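Local coordinates for polysaccharide biosynthesis protein CapD (Bacillus thuringiensis HD-771, PDB 6BWC), which probably acts as an NADP-dependent dehydratase of the short-chain dehydrogenase family on UDP-N-acetylglucosamine, toward the CMP-pseudaminic acid needed for flagellin glycosylation, at residues 191-203 against 259-273. The protein carries 2 engineered substitutions. Sequence-based numbering, arbitrary orientation.
With UD1 (uridine-diphosphate-N-acetylglucosamine), chain O.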
loop_
_atom_site.group_PDB
_atom_site.type_symbol
_atom_site.label_atom_id
_atom_site.label_comp_id
_atom_site.label_asym_id
_atom_site.label_seq_id
_atom_site.Cartn_x
_atom_site.Cartn_y
_atom_site.Cartn_z
ATOM N N GLN C 191 -18.147 -44.518 9.872
ATOM C CA GLN C 191 -19.447 -45.225 9.829
ATOM C C GLN C 191 -20.599 -44.450 10.494
ATOM O O GLN C 191 -21.389 -45.003 11.264
ATOM C CB GLN C 191 -19.328 -46.648 10.400
ATOM C CG GLN C 191 -18.228 -47.492 9.763
ATOM C CD GLN C 191 -16.825 -47.143 10.268
ATOM O OE1 GLN C 191 -15.888 -46.987 9.481
ATOM N NE2 GLN C 191 -16.682 -47.006 11.583
ATOM N N LYS C 192 -20.675 -43.165 10.163
ATOM C CA LYS C 192 -21.724 -42.270 10.640
ATOM C C LYS C 192 -21.630 -40.963 9.879
ATOM O O LYS C 192 -20.532 -40.444 9.708
ATOM C CB LYS C 192 -21.605 -41.999 12.147
ATOM C CG LYS C 192 -20.248 -41.493 12.657
ATOM C CD LYS C 192 -20.398 -40.570 13.870
ATOM C CE LYS C 192 -20.866 -41.314 15.126
ATOM N NZ LYS C 192 -21.400 -40.378 16.159
ATOM N N ILE C 193 -22.752 -40.429 9.406
ATOM C CA ILE C 193 -22.721 -39.111 8.743
ATOM C C ILE C 193 -23.115 -37.995 9.718
ATOM O O ILE C 193 -23.741 -38.236 10.759
ATOM C CB ILE C 193 -23.569 -39.032 7.433
ATOM C CG1 ILE C 193 -25.008 -39.537 7.640
ATOM C CG2 ILE C 193 -22.885 -39.802 6.304
ATOM C CD1 ILE C 193 -25.968 -39.067 6.571
ATOM N N THR C 194 -22.724 -36.777 9.349
ATOM C CA THR C 194 -23.078 -35.552 10.059
ATOM C C THR C 194 -24.146 -34.793 9.275
ATOM O O THR C 194 -23.894 -34.279 8.185
ATOM C CB THR C 194 -21.848 -34.658 10.238
ATOM O OG1 THR C 194 -21.021 -35.200 11.273
ATOM C CG2 THR C 194 -22.239 -33.248 10.627
ATOM N N VAL C 195 -25.326 -34.679 9.867
ATOM C CA VAL C 195 -26.486 -34.115 9.201
ATOM C C VAL C 195 -26.791 -32.756 9.828
ATOM O O VAL C 195 -26.962 -32.647 11.034
ATOM C CB VAL C 195 -27.638 -35.135 9.283
ATOM C CG1 VAL C 195 -28.986 -34.489 9.572
ATOM C CG2 VAL C 195 -27.661 -35.978 8.004
ATOM N N THR C 196 -26.819 -31.714 9.009
ATOM C CA THR C 196 -27.157 -30.368 9.475
ATOM C C THR C 196 -28.656 -30.346 9.810
ATOM O O THR C 196 -29.036 -30.231 10.973
ATOM C CB THR C 196 -26.807 -29.272 8.422
ATOM O OG1 THR C 196 -27.351 -29.625 7.129
ATOM C CG2 THR C 196 -25.260 -29.053 8.311
ATOM N N ASP C 197 -29.504 -30.509 8.803
ATOM C CA ASP C 197 -30.940 -30.363 8.981
ATOM C C ASP C 197 -31.603 -30.958 7.741
ATOM O O ASP C 197 -31.534 -30.375 6.661
ATOM C CB ASP C 197 -31.245 -28.874 9.154
ATOM C CG ASP C 197 -32.712 -28.571 9.287
ATOM O OD1 ASP C 197 -33.554 -29.293 8.709
ATOM O OD2 ASP C 197 -33.013 -27.556 9.957
ATOM N N LEU C 198 -32.239 -32.116 7.895
ATOM C CA LEU C 198 -32.673 -32.923 6.742
ATOM C C LEU C 198 -33.715 -32.234 5.875
ATOM O O LEU C 198 -33.785 -32.454 4.665
ATOM C CB LEU C 198 -33.189 -34.293 7.203
ATOM C CG LEU C 198 -32.117 -35.166 7.859
ATOM C CD1 LEU C 198 -32.708 -36.361 8.598
ATOM C CD2 LEU C 198 -31.087 -35.601 6.823
ATOM N N SER C 199 -34.492 -31.365 6.501
ATOM C CA SER C 199 -35.494 -30.547 5.812
ATOM C C SER C 199 -34.981 -29.566 4.753
ATOM O O SER C 199 -35.785 -29.002 4.016
ATOM C CB SER C 199 -36.307 -29.755 6.847
ATOM O OG SER C 199 -36.279 -28.378 6.546
ATOM N N MET C 200 -33.676 -29.303 4.722
ATOM C CA MET C 200 -33.093 -28.377 3.745
ATOM C C MET C 200 -33.218 -28.946 2.322
ATOM O O MET C 200 -33.096 -30.163 2.101
ATOM C CB MET C 200 -31.608 -28.110 4.057
ATOM C CG MET C 200 -31.320 -27.367 5.350
ATOM S SD MET C 200 -29.644 -27.738 5.900
ATOM C CE MET C 200 -29.008 -26.076 6.010
ATOM N N SER C 201 -33.464 -28.058 1.373
ATOM C CA SER C 201 -33.609 -28.411 -0.021
ATOM C C SER C 201 -32.563 -27.585 -0.756
ATOM O O SER C 201 -32.122 -26.571 -0.219
ATOM C CB SER C 201 -35.039 -28.093 -0.491
ATOM O OG SER C 201 -35.341 -26.694 -0.427
ATOM N N ARG C 202 -32.154 -28.005 -1.955
ATOM C CA ARG C 202 -31.095 -27.313 -2.700
ATOM C C ARG C 202 -31.233 -27.506 -4.207
ATOM O O ARG C 202 -31.495 -28.629 -4.659
ATOM C CB ARG C 202 -29.718 -27.862 -2.278
ATOM C CG ARG C 202 -29.171 -27.460 -0.897
ATOM C CD ARG C 202 -28.565 -26.063 -0.904
ATOM N NE ARG C 202 -27.954 -25.716 0.386
ATOM C CZ ARG C 202 -28.591 -25.184 1.432
ATOM N NH1 ARG C 202 -29.892 -24.917 1.393
ATOM N NH2 ARG C 202 -27.918 -24.922 2.543
ATOM N N PHE C 203 -31.035 -26.439 -4.987
ATOM C CA PHE C 203 -30.830 -26.578 -6.448
ATOM C C PHE C 203 -29.460 -27.198 -6.692
ATOM O O PHE C 203 -28.478 -26.698 -6.160
ATOM C CB PHE C 203 -30.869 -25.225 -7.154
ATOM C CG PHE C 203 -32.247 -24.689 -7.391
ATOM C CD1 PHE C 203 -32.761 -23.655 -6.618
ATOM C CD2 PHE C 203 -33.033 -25.202 -8.416
ATOM C CE1 PHE C 203 -34.034 -23.156 -6.854
ATOM C CE2 PHE C 203 -34.305 -24.705 -8.656
ATOM C CZ PHE C 203 -34.800 -23.680 -7.880
ATOM N N LYS C 259 -24.523 -44.650 11.778
ATOM C CA LYS C 259 -25.185 -43.576 12.551
ATOM C C LYS C 259 -25.442 -42.277 11.793
ATOM O O LYS C 259 -24.729 -41.931 10.855
ATOM C CB LYS C 259 -24.436 -43.278 13.857
ATOM C CG LYS C 259 -24.772 -44.277 14.950
ATOM C CD LYS C 259 -23.613 -44.551 15.905
ATOM C CE LYS C 259 -23.452 -46.052 16.147
ATOM N NZ LYS C 259 -22.558 -46.343 17.304
ATOM N N ILE C 260 -26.481 -41.570 12.236
ATOM C CA ILE C 260 -26.891 -40.302 11.660
ATOM C C ILE C 260 -26.953 -39.262 12.788
ATOM O O ILE C 260 -27.929 -39.232 13.531
ATOM C CB ILE C 260 -28.264 -40.458 10.949
ATOM C CG1 ILE C 260 -28.155 -41.482 9.798
ATOM C CG2 ILE C 260 -28.789 -39.105 10.456
ATOM C CD1 ILE C 260 -29.477 -41.933 9.209
ATOM N N GLU C 261 -25.920 -38.424 12.937
ATOM C CA GLU C 261 -25.899 -37.418 14.033
ATOM C C GLU C 261 -26.344 -36.001 13.595
ATOM O O GLU C 261 -25.817 -35.438 12.633
ATOM C CB GLU C 261 -24.534 -37.398 14.745
ATOM C CG GLU C 261 -23.596 -36.230 14.464
ATOM C CD GLU C 261 -22.404 -36.286 15.377
ATOM O OE1 GLU C 261 -21.411 -36.923 15.003
ATOM O OE2 GLU C 261 -22.472 -35.751 16.498
ATOM N N GLU C 262 -27.319 -35.437 14.308
ATOM C CA GLU C 262 -27.847 -34.116 13.991
ATOM C C GLU C 262 -26.841 -33.112 14.540
ATOM O O GLU C 262 -26.600 -33.049 15.748
ATOM C CB GLU C 262 -29.243 -33.882 14.613
ATOM C CG GLU C 262 -30.242 -33.091 13.758
ATOM C CD GLU C 262 -31.378 -33.960 13.248
ATOM O OE1 GLU C 262 -32.549 -33.634 13.542
ATOM O OE2 GLU C 262 -31.101 -34.986 12.583
ATOM N N ILE C 263 -26.233 -32.357 13.632
ATOM C CA ILE C 263 -25.314 -31.271 13.962
ATOM C C ILE C 263 -26.094 -29.961 14.110
ATOM O O ILE C 263 -25.670 -29.097 14.854
ATOM C CB ILE C 263 -24.171 -31.161 12.884
ATOM C CG1 ILE C 263 -22.816 -31.532 13.485
ATOM C CG2 ILE C 263 -24.115 -29.782 12.208
ATOM C CD1 ILE C 263 -21.626 -30.867 12.822
ATOM N N GLY C 264 -27.215 -29.810 13.394
ATOM C CA GLY C 264 -27.876 -28.506 13.237
ATOM C C GLY C 264 -27.173 -27.594 12.218
ATOM O O GLY C 264 -26.042 -27.840 11.802
ATOM N N LEU C 265 -27.853 -26.529 11.814
ATOM C CA LEU C 265 -27.247 -25.488 10.985
ATOM C C LEU C 265 -25.845 -25.057 11.390
ATOM O O LEU C 265 -25.552 -24.876 12.569
ATOM C CB LEU C 265 -28.109 -24.240 11.017
ATOM C CG LEU C 265 -29.280 -24.136 10.052
ATOM C CD1 LEU C 265 -29.851 -25.466 9.552
ATOM C CD2 LEU C 265 -30.360 -23.319 10.751
ATOM N N LYS C 266 -25.000 -24.887 10.379
ATOM C CA LYS C 266 -23.789 -24.101 10.479
ATOM C C LYS C 266 -24.176 -22.601 10.369
ATOM O O LYS C 266 -25.176 -22.269 9.741
ATOM C CB LYS C 266 -22.813 -24.518 9.360
ATOM C CG LYS C 266 -22.451 -26.010 9.375
ATOM C CD LYS C 266 -21.260 -26.394 8.495
ATOM C CE LYS C 266 -20.582 -27.652 9.029
ATOM N NZ LYS C 266 -19.901 -28.427 7.966
ATOM N N PRO C 267 -23.385 -21.690 10.970
ATOM C CA PRO C 267 -23.792 -20.266 10.947
ATOM C C PRO C 267 -24.020 -19.713 9.551
ATOM O O PRO C 267 -23.259 -20.035 8.652
ATOM C CB PRO C 267 -22.622 -19.548 11.618
ATOM C CG PRO C 267 -22.066 -20.586 12.531
ATOM C CD PRO C 267 -22.179 -21.891 11.792
ATOM N N GLY C 268 -25.086 -18.939 9.372
ATOM C CA GLY C 268 -25.387 -18.297 8.091
ATOM C C GLY C 268 -26.086 -19.165 7.048
ATOM O O GLY C 268 -26.617 -18.622 6.082
ATOM N N GLU C 269 -26.095 -20.492 7.226
ATOM C CA GLU C 269 -26.739 -21.416 6.270
ATOM C C GLU C 269 -28.204 -21.048 6.011
ATOM O O GLU C 269 -28.932 -20.720 6.932
ATOM C CB GLU C 269 -26.677 -22.886 6.752
ATOM C CG GLU C 269 -25.342 -23.587 6.524
ATOM C CD GLU C 269 -25.393 -25.099 6.782
ATOM O OE1 GLU C 269 -25.584 -25.489 7.955
ATOM O OE2 GLU C 269 -25.224 -25.903 5.823
ATOM N N LYS C 270 -28.598 -21.121 4.743
ATOM C CA LYS C 270 -29.975 -20.920 4.274
ATOM C C LYS C 270 -30.678 -22.280 4.132
ATOM O O LYS C 270 -30.025 -23.306 3.893
ATOM C CB LYS C 270 -29.940 -20.227 2.901
ATOM C CG LYS C 270 -31.096 -19.305 2.563
ATOM C CD LYS C 270 -30.792 -18.605 1.250
ATOM C CE LYS C 270 -31.979 -17.817 0.776
ATOM N NZ LYS C 270 -31.624 -17.122 -0.474
ATOM N N MET C 271 -32.006 -22.265 4.244
ATOM C CA MET C 271 -32.813 -23.499 4.252
ATOM C C MET C 271 -33.052 -24.061 2.869
ATOM O O MET C 271 -33.059 -25.275 2.671
ATOM C CB MET C 271 -34.169 -23.271 4.949
ATOM C CG MET C 271 -34.105 -23.316 6.467
ATOM S SD MET C 271 -33.375 -24.870 7.038
ATOM C CE MET C 271 -32.888 -24.334 8.653
ATOM N N TYR C 272 -33.238 -23.135 1.939
ATOM C CA TYR C 272 -33.509 -23.376 0.529
ATOM C C TYR C 272 -32.600 -22.385 -0.177
ATOM O O TYR C 272 -31.957 -21.565 0.484
ATOM C CB TYR C 272 -34.971 -23.051 0.209
ATOM C CG TYR C 272 -35.364 -21.703 0.733
ATOM C CD1 TYR C 272 -35.228 -20.563 -0.053
ATOM C CD2 TYR C 272 -35.801 -21.558 2.051
ATOM C CE1 TYR C 272 -35.540 -19.310 0.446
ATOM C CE2 TYR C 272 -36.121 -20.321 2.563
ATOM C CZ TYR C 272 -35.985 -19.195 1.760
ATOM O OH TYR C 272 -36.311 -17.956 2.274
ATOM N N GLU C 273 -32.545 -22.437 -1.502
ATOM C CA GLU C 273 -31.802 -21.438 -2.272
ATOM C C GLU C 273 -32.760 -20.849 -3.285
ATOM O O GLU C 273 -33.927 -21.222 -3.300
ATOM C CB GLU C 273 -30.560 -22.052 -2.920
ATOM C CG GLU C 273 -29.464 -22.478 -1.930
ATOM C CD GLU C 273 -28.691 -21.329 -1.270
ATOM O OE1 GLU C 273 -29.013 -20.129 -1.525
ATOM O OE2 GLU C 273 -27.742 -21.634 -0.493
HETATM C "C1'" UD1 O . -22.478 -25.011 -2.162
HETATM C "C2'" UD1 O . -21.287 -24.123 -2.477
HETATM C "C3'" UD1 O . -21.651 -22.642 -2.391
HETATM C "C4'" UD1 O . -22.924 -22.319 -3.170
HETATM C "C5'" UD1 O . -24.021 -23.388 -2.995
HETATM C "C6'" UD1 O . -25.109 -23.198 -4.059
HETATM C "C7'" UD1 O . -19.321 -25.408 -1.739
HETATM C "C8'" UD1 O . -18.412 -25.709 -0.564
HETATM N "N2'" UD1 O . -20.188 -24.404 -1.571
HETATM O "O1'" UD1 O . -22.978 -24.706 -0.870
HETATM O "O3'" UD1 O . -20.538 -21.864 -2.877
HETATM O "O4'" UD1 O . -23.442 -21.061 -2.780
HETATM O "O5'" UD1 O . -23.501 -24.732 -3.075
HETATM O "O6'" UD1 O . -26.414 -23.461 -3.534
HETATM O "O7'" UD1 O . -19.274 -26.106 -2.750
HETATM N N1 UD1 O . -24.459 -30.636 5.064
HETATM C C2 UD1 O . -24.589 -31.676 6.033
HETATM N N3 UD1 O . -23.512 -32.076 6.728
HETATM C C4 UD1 O . -22.299 -31.518 6.538
HETATM C C5 UD1 O . -22.128 -30.527 5.604
HETATM C C6 UD1 O . -23.221 -30.108 4.861
HETATM O O2 UD1 O . -25.685 -32.216 6.268
HETATM O O4 UD1 O . -21.305 -31.897 7.177
HETATM C C1B UD1 O . -25.624 -30.150 4.295
HETATM C C2B UD1 O . -25.779 -28.630 4.224
HETATM O "O2'" UD1 O . -26.516 -28.109 5.322
HETATM C C3B UD1 O . -26.439 -28.388 2.881
HETATM C C4B UD1 O . -25.923 -29.548 2.057
HETATM O O4B UD1 O . -25.459 -30.552 2.958
HETATM O O3B UD1 O . -27.869 -28.461 2.891
HETATM C C5B UD1 O . -24.794 -29.163 1.115
HETATM O O5B UD1 O . -23.611 -28.689 1.777
HETATM P PA UD1 O . -22.375 -28.372 0.802
HETATM O O1A UD1 O . -21.076 -28.181 1.547
HETATM O O2A UD1 O . -22.350 -29.334 -0.390
HETATM O O3A UD1 O . -22.792 -27.061 -0.043
HETATM P PB UD1 O . -23.652 -25.717 0.233
HETATM O O1B UD1 O . -23.265 -25.127 1.574
HETATM O O2B UD1 O . -25.142 -25.840 -0.060
#
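R202 and the backbone of K270 illustrate how one guanidinium can tie a loop to a bound nucleotide sugar. NH1 and NH2 of R202 both reach K270 O end-on, each at 3.0 Å, and the oxygen lies in the guanidinium plane. This grip holds the rotation of the group, while a bend at chi2 (-79°) helps bring R202 NE to the diphosphate, 2.8 Å from O2B of UDP-N-acetylglucosamine. E273 OE2 lies over one face, where its charge probably helps hold the arginine, and the ribose O3B over the opposite one. Nearby, E269 OE2 accepts from the ribose O2' at 2.6 Å, while E269 OE1 takes the amide of K266 and so steadies the carboxylate. M200 lays SD and CE against the same O2', and its side chain crosses that of M271 at about a right angle, M200 CG 3.6 Å from M271 SD. T194 O and T196 N read the uracil through N3 and O2.

Parallel backbone hydrogen bonds, such as E261 N to I193 O, join strands 192-195 and 259-262, which extend this core toward solvent. I193 and V195 pack on helix 179-190, yet their partners I260 and E262 are exposed. On the other face K192 NZ and E261 OE1 make only a long salt bridge of 3.6 Å. Together with S129 and N171, among others, the arrangement forms the UDP-sugar pocket, consistent with an extended short-chain dehydrogenase/reductase.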